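Local atomic coordinates of subclass B3 metallo-beta-lactamase (Sphingobium indicum, PDB entry 7LUU), a protein that probably inactivates beta-lactam antibiotics by hydrolysing their lactam ring at an active site that holds two zinc ions. Residues Leu87-Gly92 and Lys116-Thr121; Asp161-Tyr166 and Pro198-Gly203; Tyr234-Pro239 and Arg292-Arg297. All blocks are in the same frame, centred on the assembly; numbering follows the deposited sequence.

Contact 1 (Leu87-Gly92 and Lys116-Thr121); sequences LVLIDG and KFILST
Thr121 grips both oxygens of the Asp91 carboxylate. Its OG1 donates to the syn lone pair of Asp91 OD2 at 2.7 Å. Thr121 N reaches OD1 at 2.9 Å in an almost straight bond, 171° at the hydrogen. It comes from the syn side, 20° out of the carboxylate plane. The other flat group, the Phe117 ring, has CG2 of Val88 at its edge, near its plane. Thr121 can grip twice because OG1 stands between its own backbone N and carbonyl carbon (chi1 58°), close to that N-H. OD1 also accepts from water 1 at 2.7 Å, and this water takes a bond from Ser120 OG, so three bonds fix the rotation of a buried carboxylate. Behind this end the two strands run parallel in register, Val88 beside Phe117 and Ile90 beside Leu119, with Leu119 N donating to Leu89 O at 2.7 Å and Asp91 N to Leu119 O at 2.8 Å. Leu119 wedges between two side chains of its own face: its CG lies 3.7 Å from Val88 CG1, and its CD1 3.9 Å from Ile90 CG1. Trp207 of strand 205-213 packs against Ile90 and Leu119. On the other face Leu89 CB touches Ile118 CG1 at 4.1 Å, beneath Leu134 of helix 131-138. Asp91 O and Phe117 N are buried with no polar partner. Strand 87-90, helix 98-107 and strand 115-119 form a beta-alpha-beta unit of the metallo-beta-lactamase fold. Asp91 lies beside His127, a ligand of the second zinc ion, so the contact backs the metal site; beyond Thr121 the chain enters the metal-binding motif Glu122, His124, Asp126, His127, in which a glutamate replaces the first histidine of the superfamily's HxHxDH signature.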
loop_
_atom_site.group_PDB
_atom_site.type_symbol
_atom_site.label_atom_id
_atom_site.label_comp_id
_atom_site.label_asym_id
_atom_site.label_seq_id
_atom_site.Cartn_x
_atom_site.Cartn_y
_atom_site.Cartn_z
ATOM N N LEU A 87 -17.710 -0.820 -2.326
ATOM C CA LEU A 87 -16.393 -0.977 -2.957
ATOM C C LEU A 87 -15.323 -0.682 -1.925
ATOM O O LEU A 87 -15.520 0.126 -1.001
ATOM C CB LEU A 87 -16.228 -0.044 -4.169
ATOM C CG LEU A 87 -17.413 -0.129 -5.174
ATOM C CD1 LEU A 87 -17.232 0.950 -6.207
ATOM C CD2 LEU A 87 -17.445 -1.490 -5.886
ATOM N N VAL A 88 -14.162 -1.297 -2.123
ATOM C CA VAL A 88 -12.992 -1.013 -1.269
ATOM C C VAL A 88 -11.826 -0.623 -2.173
ATOM O O VAL A 88 -11.514 -1.347 -3.130
ATOM C CB VAL A 88 -12.594 -2.283 -0.477
ATOM C CG1 VAL A 88 -11.380 -2.020 0.317
ATOM C CG2 VAL A 88 -13.727 -2.695 0.476
ATOM N N LEU A 89 -11.162 0.482 -1.868
ATOM C CA LEU A 89 -9.916 0.859 -2.554
ATOM C C LEU A 89 -8.749 0.503 -1.664
ATOM O O LEU A 89 -8.880 0.584 -0.443
ATOM C CB LEU A 89 -9.968 2.376 -2.744
ATOM C CG LEU A 89 -9.499 3.125 -3.947
ATOM C CD1 LEU A 89 -9.865 2.590 -5.319
ATOM C CD2 LEU A 89 -10.151 4.520 -3.807
ATOM N N ILE A 90 -7.594 0.208 -2.267
ATOM C CA ILE A 90 -6.340 0.011 -1.571
ATOM C C ILE A 90 -5.358 1.028 -2.116
ATOM O O ILE A 90 -5.018 1.001 -3.319
ATOM C CB ILE A 90 -5.792 -1.419 -1.747
ATOM C CG1 ILE A 90 -6.909 -2.362 -1.277
ATOM C CG2 ILE A 90 -4.527 -1.512 -0.835
ATOM C CD1 ILE A 90 -6.404 -3.884 -1.159
ATOM N N ASP A 91 -4.912 1.912 -1.210
ATOM C CA ASP A 91 -3.988 3.038 -1.428
ATOM C C ASP A 91 -4.584 4.128 -2.318
ATOM O O ASP A 91 -5.723 4.035 -2.833
ATOM C CB ASP A 91 -2.623 2.527 -1.947
ATOM C CG ASP A 91 -1.751 1.994 -0.801
ATOM O OD1 ASP A 91 -2.028 2.303 0.387
ATOM O OD2 ASP A 91 -0.796 1.290 -1.078
ATOM N N GLY A 92 -3.830 5.227 -2.395
ATOM C CA GLY A 92 -4.359 6.439 -3.033
ATOM C C GLY A 92 -3.330 7.203 -3.834
ATOM O O GLY A 92 -3.632 8.321 -4.267
ATOM N N LYS A 116 -16.639 2.342 0.266
ATOM C CA LYS A 116 -16.913 2.371 1.690
ATOM C C LYS A 116 -15.635 2.443 2.522
ATOM O O LYS A 116 -15.663 2.946 3.643
ATOM C CB LYS A 116 -17.670 1.090 2.082
ATOM C CG LYS A 116 -19.092 1.061 1.418
ATOM C CD LYS A 116 -19.950 2.270 1.868
ATOM C CE LYS A 116 -21.423 2.543 1.215
ATOM N NZ LYS A 116 -21.674 3.981 0.646
ATOM N N PHE A 117 -14.557 1.871 2.024
ATOM C CA PHE A 117 -13.298 1.818 2.780
ATOM C C PHE A 117 -12.145 2.070 1.829
ATOM O O PHE A 117 -12.171 1.619 0.680
ATOM C CB PHE A 117 -13.059 0.451 3.452
ATOM C CG PHE A 117 -14.050 0.143 4.534
ATOM C CD1 PHE A 117 -13.939 0.759 5.775
ATOM C CD2 PHE A 117 -15.067 -0.741 4.299
ATOM C CE1 PHE A 117 -14.875 0.497 6.763
ATOM C CE2 PHE A 117 -16.021 -1.009 5.272
ATOM C CZ PHE A 117 -15.905 -0.382 6.530
ATOM N N ILE A 118 -11.096 2.729 2.339
ATOM C CA ILE A 118 -9.835 2.875 1.631
ATOM C C ILE A 118 -8.782 2.279 2.561
ATOM O O ILE A 118 -8.579 2.774 3.692
ATOM C CB ILE A 118 -9.534 4.357 1.306
ATOM C CG1 ILE A 118 -10.620 4.971 0.385
ATOM C CG2 ILE A 118 -8.128 4.480 0.630
ATOM C CD1 ILE A 118 -10.604 6.544 0.515
ATOM N N LEU A 119 -8.136 1.189 2.118
ATOM C CA LEU A 119 -7.092 0.544 2.942
ATOM C C LEU A 119 -5.732 1.201 2.642
ATOM O O LEU A 119 -5.454 1.557 1.513
ATOM C CB LEU A 119 -7.025 -0.974 2.636
ATOM C CG LEU A 119 -8.419 -1.638 2.568
ATOM C CD1 LEU A 119 -8.142 -3.150 2.390
ATOM C CD2 LEU A 119 -9.315 -1.413 3.768
ATOM N N SER A 120 -4.884 1.375 3.655
ATOM C CA SER A 120 -3.595 2.067 3.479
ATOM C C SER A 120 -2.427 1.132 3.812
ATOM O O SER A 120 -2.360 0.625 4.935
ATOM C CB SER A 120 -3.555 3.316 4.371
ATOM O OG SER A 120 -2.259 3.915 4.374
ATOM N N THR A 121 -1.489 0.941 2.846
ATOM C CA THR A 121 -0.333 0.105 3.144
ATOM C C THR A 121 0.719 0.836 3.963
ATOM O O THR A 121 1.532 0.175 4.648
ATOM C CB THR A 121 0.340 -0.433 1.855
ATOM O OG1 THR A 121 0.772 0.631 0.982
ATOM C CG2 THR A 121 -0.618 -1.422 1.090
HETATM O O HOH W 1 -1.333 4.415 2.004
#

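Contact 2 (Asp161-Tyr166 and Pro198-Gly203); sequences DPQFDY and PGHTMG. With ZN (zinc ion), chain B.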
loop_
_atom_site.group_PDB
_atom_site.type_symbol
_atom_site.label_atom_id
_atom_site.label_comp_id
_atom_site.label_asym_id
_atom_site.label_seq_id
_atom_site.Cartn_x
_atom_site.Cartn_y
_atom_site.Cartn_z
ATOM N N ASP A 161 10.536 6.664 11.578
ATOM C CA ASP A 161 10.506 6.319 10.169
ATOM C C ASP A 161 11.908 6.460 9.616
ATOM O O ASP A 161 12.553 7.490 9.874
ATOM C CB ASP A 161 9.531 7.297 9.497
ATOM C CG ASP A 161 9.297 7.039 8.027
ATOM O OD1 ASP A 161 10.154 6.534 7.314
ATOM O OD2 ASP A 161 8.188 7.409 7.603
ATOM N N PRO A 162 12.427 5.453 8.895
ATOM C CA PRO A 162 13.772 5.598 8.286
ATOM C C PRO A 162 13.893 6.827 7.405
ATOM O O PRO A 162 14.995 7.333 7.231
ATOM C CB PRO A 162 13.939 4.309 7.444
ATOM C CG PRO A 162 13.091 3.225 8.176
ATOM C CD PRO A 162 11.867 4.106 8.664
ATOM N N GLN A 163 12.779 7.351 6.867
ATOM C CA GLN A 163 12.822 8.516 5.992
ATOM C C GLN A 163 12.414 9.796 6.727
ATOM O O GLN A 163 12.172 10.809 6.078
ATOM C CB GLN A 163 11.929 8.308 4.761
ATOM C CG GLN A 163 12.448 7.178 3.873
ATOM C CD GLN A 163 11.628 6.969 2.648
ATOM O OE1 GLN A 163 11.066 5.862 2.411
ATOM N NE2 GLN A 163 11.570 7.993 1.826
ATOM N N PHE A 164 12.420 9.787 8.064
ATOM C CA PHE A 164 12.067 11.004 8.832
ATOM C C PHE A 164 12.830 12.254 8.361
ATOM O O PHE A 164 12.238 13.354 8.193
ATOM C CB PHE A 164 12.334 10.721 10.313
ATOM C CG PHE A 164 12.103 11.910 11.182
ATOM C CD1 PHE A 164 10.802 12.342 11.441
ATOM C CD2 PHE A 164 13.188 12.632 11.765
ATOM C CE1 PHE A 164 10.574 13.466 12.239
ATOM C CE2 PHE A 164 12.943 13.750 12.561
ATOM C CZ PHE A 164 11.638 14.154 12.815
ATOM N N ASP A 165 14.134 12.127 8.112
ATOM C CA ASP A 165 14.910 13.348 7.837
ATOM C C ASP A 165 14.539 14.002 6.504
ATOM O O ASP A 165 14.991 15.129 6.213
ATOM C CB ASP A 165 16.416 13.000 7.853
ATOM C CG ASP A 165 16.955 12.817 9.237
ATOM O OD1 ASP A 165 16.207 13.027 10.216
ATOM O OD2 ASP A 165 18.135 12.432 9.375
ATOM N N TYR A 166 13.739 13.360 5.682
ATOM C CA TYR A 166 13.319 13.996 4.428
ATOM C C TYR A 166 12.290 15.067 4.676
ATOM O O TYR A 166 12.108 15.949 3.814
ATOM C CB TYR A 166 12.711 12.991 3.441
ATOM C CG TYR A 166 13.749 12.200 2.703
ATOM C CD1 TYR A 166 14.575 12.807 1.758
ATOM C CD2 TYR A 166 13.900 10.862 2.926
ATOM C CE1 TYR A 166 15.526 12.077 1.060
ATOM C CE2 TYR A 166 14.847 10.131 2.246
ATOM C CZ TYR A 166 15.657 10.734 1.330
ATOM O OH TYR A 166 16.585 9.958 0.677
ATOM N N PRO A 198 5.911 -4.723 8.832
ATOM C CA PRO A 198 6.779 -3.557 9.087
ATOM C C PRO A 198 8.163 -3.724 8.491
ATOM O O PRO A 198 8.605 -4.825 8.121
ATOM C CB PRO A 198 6.866 -3.505 10.618
ATOM C CG PRO A 198 6.658 -4.959 10.995
ATOM C CD PRO A 198 5.645 -5.492 10.062
ATOM N N GLY A 199 8.855 -2.589 8.386
ATOM C CA GLY A 199 10.248 -2.541 7.967
ATOM C C GLY A 199 10.480 -1.261 7.184
ATOM O O GLY A 199 11.356 -0.449 7.452
ATOM N N HIS A 200 9.711 -1.101 6.104
ATOM C CA HIS A 200 9.824 0.152 5.360
ATOM C C HIS A 200 9.402 1.311 6.245
ATOM O O HIS A 200 10.067 2.376 6.283
ATOM C CB HIS A 200 8.956 0.015 4.100
ATOM C CG HIS A 200 8.948 1.235 3.236
ATOM N ND1 HIS A 200 10.014 1.593 2.430
ATOM C CD2 HIS A 200 8.000 2.195 3.078
ATOM C CE1 HIS A 200 9.722 2.736 1.811
ATOM N NE2 HIS A 200 8.504 3.103 2.172
ATOM N N THR A 201 8.298 1.105 6.976
ATOM C CA THR A 201 7.920 1.934 8.132
ATOM C C THR A 201 7.390 0.984 9.184
ATOM O O THR A 201 7.105 -0.180 8.902
ATOM C CB THR A 201 6.832 2.966 7.808
ATOM O OG1 THR A 201 5.576 2.314 7.570
ATOM C CG2 THR A 201 7.179 3.823 6.569
ATOM N N MET A 202 7.204 1.498 10.401
ATOM C CA MET A 202 6.725 0.577 11.442
ATOM C C MET A 202 5.268 0.139 11.270
ATOM O O MET A 202 4.901 -0.949 11.747
ATOM C CB MET A 202 6.921 1.202 12.820
ATOM C CG MET A 202 8.361 1.089 13.363
ATOM S SD MET A 202 9.062 -0.560 13.414
ATOM C CE MET A 202 7.934 -1.360 14.599
ATOM N N GLY A 203 4.446 0.947 10.629
ATOM C CA GLY A 203 3.036 0.686 10.437
ATOM C C GLY A 203 2.695 0.145 9.070
ATOM O O GLY A 203 1.499 0.059 8.745
HETATM ZN ZN ZN B . 7.293 4.579 1.551
HETATM O O HOH W 2 11.451 3.759 4.335
HETATM O O HOH W 3 7.131 5.219 -0.266
#
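The His200 ring swings back towards Gln163 because CG lies opposite the backbone N (chi1 179°), although the bond to CB starts away from segment 161-166. Gln163 answers with an extended chain beyond CG (chi2 -178°), which carries OE1 to within 3.5 Å of His200 CE1. The two side chains cross obliquely, amide and ring planes 78° apart. Water 2 sits above one face of the imidazole, near its rim, 2.9 Å from Gln163 OE1 and 2.8 Å from His200 O; the water has several acceptors to choose from, so the two bonds may alternate. Beside it, Pro162 leans on the backbone of the histidine, with CD 3.4 Å from His200 O, and Thr201 directs its methyl CG2 at the carboxylate of Asp161, 3.9 Å from OD2. That carboxylate shapes its own loop: OD1 accepts from Gln163 N at 2.8 Å, an Asx turn set within the type I turn from Asp161 to Phe164, the donor arriving from above the carboxylate plane. OD2 turns instead to His124 NE2 and His157 ND1, while the hydroxyl of Thr201 bonds to Ser204. His200 is held at both ring nitrogens, which fixes its rotation: NE2 binds the zinc ion at 2.0 Å, with Glu122, His124 and water 3 completing the ligands, and ND1 bonds to the carbonyl of Asn227. Asp161 bonds to the ring nitrogen of His124 that zinc does not use and is a second-shell residue: its bond orients that imidazole and would be expected to raise its electron density toward zinc, in a site where the carboxylate of Glu122 already supplies a negative ligand.

Contact 3 (Tyr234-Pro239 and Arg292-Arg297); sequences YRFTAP and RLLAKR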
loop_
_atom_site.group_PDB
_atom_site.type_symbol
_atom_site.label_atom_id
_atom_site.label_comp_id
_atom_site.label_asym_id
_atom_site.label_seq_id
_atom_site.Cartn_x
_atom_site.Cartn_y
_atom_site.Cartn_z
ATOM N N TYR A 234 20.250 7.956 8.517
ATOM C CA TYR A 234 19.602 6.864 9.232
ATOM C C TYR A 234 20.450 5.604 9.163
ATOM O O TYR A 234 21.021 5.285 8.115
ATOM C CB TYR A 234 18.247 6.553 8.625
ATOM C CG TYR A 234 17.435 5.500 9.344
ATOM C CD1 TYR A 234 16.693 5.840 10.487
ATOM C CD2 TYR A 234 17.441 4.171 8.908
ATOM C CE1 TYR A 234 15.920 4.866 11.142
ATOM C CE2 TYR A 234 16.691 3.175 9.556
ATOM C CZ TYR A 234 15.921 3.558 10.679
ATOM O OH TYR A 234 15.167 2.602 11.313
ATOM N N ARG A 235 20.511 4.858 10.273
ATOM C CA ARG A 235 21.232 3.589 10.243
ATOM C C ARG A 235 20.305 2.477 10.684
ATOM O O ARG A 235 19.859 2.441 11.844
ATOM C CB ARG A 235 22.459 3.605 11.147
ATOM C CG ARG A 235 23.453 4.721 10.716
ATOM C CD ARG A 235 24.180 4.280 9.405
ATOM N NE ARG A 235 25.140 5.316 9.034
ATOM C CZ ARG A 235 24.857 6.312 8.194
ATOM N NH1 ARG A 235 23.628 6.398 7.654
ATOM N NH2 ARG A 235 25.791 7.239 7.907
ATOM N N PHE A 236 20.105 1.510 9.796
ATOM C CA PHE A 236 19.358 0.308 10.192
ATOM C C PHE A 236 20.085 -0.522 11.215
ATOM O O PHE A 236 19.434 -1.328 11.913
ATOM C CB PHE A 236 19.083 -0.555 8.946
ATOM C CG PHE A 236 18.009 0.017 8.017
ATOM C CD1 PHE A 236 18.393 0.886 6.960
ATOM C CD2 PHE A 236 16.677 -0.349 8.153
ATOM C CE1 PHE A 236 17.399 1.391 6.061
ATOM C CE2 PHE A 236 15.664 0.179 7.299
ATOM C CZ PHE A 236 16.044 1.019 6.252
ATOM N N THR A 237 21.427 -0.385 11.295
ATOM C CA THR A 237 22.212 -1.128 12.275
ATOM C C THR A 237 22.287 -0.445 13.648
ATOM O O THR A 237 22.912 -1.014 14.565
ATOM C CB THR A 237 23.651 -1.374 11.757
ATOM O OG1 THR A 237 24.267 -0.138 11.398
ATOM C CG2 THR A 237 23.589 -2.300 10.532
ATOM N N ALA A 238 21.654 0.720 13.829
ATOM C CA ALA A 238 21.688 1.374 15.129
ATOM C C ALA A 238 20.800 0.601 16.099
ATOM O O ALA A 238 19.765 0.069 15.701
ATOM C CB ALA A 238 21.230 2.811 15.029
ATOM N N PRO A 239 21.162 0.523 17.378
ATOM C CA PRO A 239 20.255 -0.151 18.321
ATOM C C PRO A 239 18.845 0.420 18.320
ATOM O O PRO A 239 17.883 -0.365 18.447
ATOM C CB PRO A 239 20.957 0.046 19.671
ATOM C CG PRO A 239 22.436 0.058 19.290
ATOM C CD PRO A 239 22.503 0.790 17.968
ATOM N N ARG A 292 17.347 -9.723 0.481
ATOM C CA ARG A 292 18.651 -9.481 -0.146
ATOM C C ARG A 292 19.026 -8.001 -0.104
ATOM O O ARG A 292 20.194 -7.660 0.130
ATOM C CB ARG A 292 18.652 -9.975 -1.596
ATOM C CG ARG A 292 18.553 -11.519 -1.704
ATOM C CD ARG A 292 18.826 -12.032 -3.168
ATOM N NE ARG A 292 18.176 -11.176 -4.186
ATOM C CZ ARG A 292 16.970 -11.381 -4.735
ATOM N NH1 ARG A 292 16.256 -12.465 -4.417
ATOM N NH2 ARG A 292 16.483 -10.498 -5.617
ATOM N N LEU A 293 18.047 -7.116 -0.329
ATOM C CA LEU A 293 18.329 -5.689 -0.260
ATOM C C LEU A 293 18.720 -5.275 1.165
ATOM O O LEU A 293 19.614 -4.429 1.332
ATOM C CB LEU A 293 17.122 -4.866 -0.689
ATOM C CG LEU A 293 16.838 -4.963 -2.205
ATOM C CD1 LEU A 293 15.444 -4.378 -2.404
ATOM C CD2 LEU A 293 17.843 -4.228 -3.043
ATOM N N LEU A 294 18.015 -5.810 2.173
ATOM C CA LEU A 294 18.324 -5.490 3.579
ATOM C C LEU A 294 19.725 -5.962 3.930
ATOM O O LEU A 294 20.527 -5.221 4.516
ATOM C CB LEU A 294 17.301 -6.146 4.516
ATOM C CG LEU A 294 17.539 -5.831 6.001
ATOM C CD1 LEU A 294 17.483 -4.332 6.336
ATOM C CD2 LEU A 294 16.414 -6.540 6.815
ATOM N N ALA A 295 20.057 -7.188 3.522
ATOM C CA ALA A 295 21.392 -7.696 3.834
ATOM C C ALA A 295 22.455 -6.791 3.241
ATOM O O ALA A 295 23.531 -6.571 3.850
ATOM C CB ALA A 295 21.551 -9.132 3.284
ATOM N N LYS A 296 22.231 -6.356 2.001
ATOM C CA LYS A 296 23.207 -5.485 1.346
ATOM C C LYS A 296 23.317 -4.152 2.095
ATOM O O LYS A 296 24.429 -3.624 2.288
ATOM C CB LYS A 296 22.814 -5.280 -0.116
ATOM C CG LYS A 296 23.783 -4.458 -0.897
ATOM C CD LYS A 296 23.218 -4.065 -2.279
ATOM C CE LYS A 296 24.300 -4.175 -3.357
ATOM N NZ LYS A 296 24.399 -2.909 -4.147
ATOM N N ARG A 297 22.182 -3.620 2.550
ATOM C CA ARG A 297 22.172 -2.356 3.272
ATOM C C ARG A 297 22.895 -2.484 4.615
ATOM O O ARG A 297 23.718 -1.622 4.955
ATOM C CB ARG A 297 20.728 -1.864 3.452
ATOM C CG ARG A 297 20.604 -0.671 4.397
ATOM C CD ARG A 297 21.377 0.536 3.904
ATOM N NE ARG A 297 21.313 1.597 4.926
ATOM C CZ ARG A 297 20.564 2.704 4.830
ATOM N NH1 ARG A 297 19.849 2.976 3.713
ATOM N NH2 ARG A 297 20.562 3.566 5.864
#
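Arg297 lays one face of its guanidinium against the edge of the Phe236 ring, CZ 3.5 Å from CD1 and 3.6 Å from CE1, the two planes 88° apart. The arginine chain leaves the helix with CG opposite its backbone N (chi1 170°) and then bends at chi2 (61°); this bend turns the guanidinium face onto the edge of the ring, with CG itself 3.7 Å from Phe236 CD1. With CG beside its backbone N, Phe236 points its ring at the helix, where CD2 meets Leu294 CD1 at 4.5 Å. One face of this ring is covered by Tyr234, whose CE2 sits over its centre. The arrangement packs the type I turn from Arg235 to Ala238 against helix 282-300, the last helix of the chain. Tyr234 O accepts from Arg235 NH1 at 2.9 Å, the donor well above the carbonyl plane; Arg297 NH2 is 2.9 Å from the same oxygen. NH1 of Arg235 lies 4.5 Å from NH2 of Arg297, a crowding of positive charge probably offset by Glu301, which forms a salt bridge with Arg297 NE and, through the same carboxylate, accepts from Phe236 N and bonds to Thr237 OG1.

Overall arrangement
The three contacts follow one another along the chain and step outward from the core past the zinc site. Contact 1 and contact 2 lie on opposite sides of the chain's centre, 21 Å apart between centres, yet their nearest atoms come within about 4 Å: the strand end of contact 1 leads into Glu122, which shares a zinc ion with His200 of contact 2. The side chain of Thr121 is about 7 Å from a zinc ion. Contact 3 touches contact 2 directly, Pro162 CG meeting Phe236 CE2 at 4.1 Å, with centres 12 Å apart. The side chain of Phe236 is about 11 Å from a zinc ion, whereas the centres of contacts 1 and 3 stand 30 Å apart.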